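Local coordinates for TfuA domain-containing protein (Methanosarcina acetivorans, PDB 6XP8), which takes part in peptide backbone thioamidation, the exchange of an amide carbonyl oxygen for sulfur, probably together with a YcaO enzyme, at residues Lys136-Leu139 with Leu143-Glu146. Numbering follows the deposited sequence.
Sequences KAAL and LVSE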
ATOM      1  N   LYS A 136      16.921  -1.460   0.624  1.00 21.58           N
ATOM      2  CA  LYS A 136      17.709  -0.300   0.188  1.00 23.35           C
ATOM      3  C   LYS A 136      18.330   0.456   1.361  1.00 22.82           C
ATOM      4  O   LYS A 136      19.520   0.774   1.324  1.00 22.94           O
ATOM      5  CB  LYS A 136      16.886   0.639  -0.697  1.00 24.66           C
ATOM      6  CG  LYS A 136      16.920   0.240  -2.160  1.00 26.96           C
ATOM      7  CD  LYS A 136      15.853   0.947  -2.979  1.00 28.52           C
ATOM      8  CE  LYS A 136      15.892   0.466  -4.423  1.00 28.90           C
ATOM      9  NZ  LYS A 136      14.979   1.247  -5.301  1.00 30.29           N
ATOM     10  N   ALA A 137      17.530   0.711   2.397  1.00 22.45           N
ATOM     11  CA  ALA A 137      17.995   1.363   3.628  1.00 22.94           C
ATOM     12  C   ALA A 137      19.051   0.524   4.362  1.00 23.45           C
ATOM     13  O   ALA A 137      20.037   1.067   4.863  1.00 23.58           O
ATOM     14  CB  ALA A 137      16.825   1.674   4.548  1.00 23.06           C
ATOM     15  N   ALA A 138      18.846  -0.794   4.399  1.00 24.04           N
ATOM     16  CA  ALA A 138      19.816  -1.737   4.976  1.00 24.69           C
ATOM     17  C   ALA A 138      21.165  -1.709   4.256  1.00 25.74           C
ATOM     18  O   ALA A 138      22.217  -1.744   4.910  1.00 26.37           O
ATOM     19  CB  ALA A 138      19.248  -3.146   4.980  1.00 24.79           C
ATOM     20  N   LEU A 139      21.118  -1.642   2.921  1.00 26.58           N
ATOM     21  CA  LEU A 139      22.307  -1.485   2.075  1.00 28.13           C
ATOM     22  C   LEU A 139      23.052  -0.181   2.385  1.00 29.23           C
ATOM     23  O   LEU A 139      24.287  -0.162   2.414  1.00 29.59           O
ATOM     24  CB  LEU A 139      21.919  -1.553   0.588  1.00 28.27           C
ATOM     25  CG  LEU A 139      22.976  -1.414  -0.517  1.00 28.81           C
ATOM     26  CD1 LEU A 139      23.887  -2.630  -0.613  1.00 29.46           C
ATOM     27  CD2 LEU A 139      22.304  -1.155  -1.855  1.00 29.15           C
ATOM     28  N   LEU A 143      24.510  -2.961   6.159  1.00 27.36           N
ATOM     29  CA  LEU A 143      24.102  -4.221   6.771  1.00 25.99           C
ATOM     30  C   LEU A 143      24.013  -5.368   5.763  1.00 24.75           C
ATOM     31  O   LEU A 143      23.991  -6.534   6.157  1.00 25.18           O
ATOM     32  CB  LEU A 143      22.783  -4.047   7.536  1.00 26.82           C
ATOM     33  CG  LEU A 143      22.855  -3.115   8.755  1.00 27.54           C
ATOM     34  CD1 LEU A 143      21.480  -2.580   9.089  1.00 28.47           C
ATOM     35  CD2 LEU A 143      23.492  -3.782   9.968  1.00 27.40           C
ATOM     36  N   VAL A 144      23.937  -5.024   4.477  1.00 24.05           N
ATOM     37  CA  VAL A 144      24.072  -5.986   3.373  1.00 22.82           C
ATOM     38  C   VAL A 144      25.024  -5.454   2.294  1.00 22.38           C
ATOM     39  O   VAL A 144      25.177  -4.235   2.119  1.00 22.56           O
ATOM     40  CB  VAL A 144      22.709  -6.397   2.723  1.00 22.86           C
ATOM     41  CG1 VAL A 144      21.825  -7.158   3.705  1.00 22.59           C
ATOM     42  CG2 VAL A 144      21.963  -5.202   2.138  1.00 23.07           C
ATOM     43  N   SER A 145      25.664  -6.381   1.584  1.00 21.74           N
ATOM     44  CA  SER A 145      26.367  -6.074   0.341  1.00 21.70           C
ATOM     45  C   SER A 145      25.349  -5.950  -0.788  1.00 22.01           C
ATOM     46  O   SER A 145      24.176  -6.305  -0.617  1.00 21.81           O
ATOM     47  CB  SER A 145      27.350  -7.194   0.009  1.00 20.75           C
ATOM     48  OG  SER A 145      26.644  -8.352  -0.413  1.00 20.11           O
ATOM     49  N   GLU A 146      25.801  -5.477  -1.949  1.00 22.73           N
ATOM     50  CA  GLU A 146      24.942  -5.388  -3.123  1.00 23.43           C
ATOM     51  C   GLU A 146      24.471  -6.774  -3.584  1.00 22.43           C
ATOM     52  O   GLU A 146      23.300  -6.938  -3.941  1.00 21.78           O
ATOM     53  CB  GLU A 146      25.639  -4.630  -4.249  1.00 25.15           C
ATOM     54  CG  GLU A 146      24.733  -3.628  -4.941  1.00 28.42           C
ATOM     55  CD  GLU A 146      25.500  -2.514  -5.634  1.00 29.13           C
ATOM     56  OE1 GLU A 146      25.189  -1.330  -5.378  1.00 30.56           O
ATOM     57  OE2 GLU A 146      26.412  -2.822  -6.428  1.00 29.78           O
TER
HETATM   58  O   HOH W   1      26.526  -1.892   1.558  1.00 33.01           O
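Leu143 N reaches back to Ala138 O, 2.9 Å away, and the hydrogen bond ties the chain leaving helix 128-140 to the helix's last turn. It is nearly straight, with an N-H...O angle of 160°. The donor stands 23° from the carbonyl plane. A link from residue i+5 to the carbonyl of residue i is wider than the i+4 step of an alpha-helix, as expected where a helix ends and its chain swings away. Leu143 CB rests beside the same oxygen at 3.5 Å.

The tight part of the contact follows one residue on. Val144, in an extended conformation, sets its CG2 methyl against the helix backbone, 3.7 Å from both Leu139 N and Leu139 CA. A chi1 of -65° places this methyl between the valine's own N and carbonyl carbon; from there it also packs on Leu139 CB at 4.0 Å and, more distantly, on Ala138 CB. Leu187 of helix 181-193 packs on both Ala138 and Val144. Leu139, with CG anti to the backbone N, lays CD1 over the face of the Ser145-Glu146 peptide, 3.6 Å from Ser145 C and 3.4 Å from Val144 O.

The looser side is polar. One water donates to Leu139 O at 3.0 Å and to Val144 O at 2.8 Å, bridging two carbonyls that cannot bond each other, while the exposed Glu146 side chain adds little. Ser145 is the N-cap of helix 146-157: its OG caps a backbone N of the first turn and Glu148 OE1 accepts from Ser145 N, a reciprocal pairing of capping-box type. The chemistry thus implies a helix-to-helix turn pinned by one direct backbone bond, a methyl of the buried Val144 and Leu139 CD1, with water completing the polar link along its looser margin.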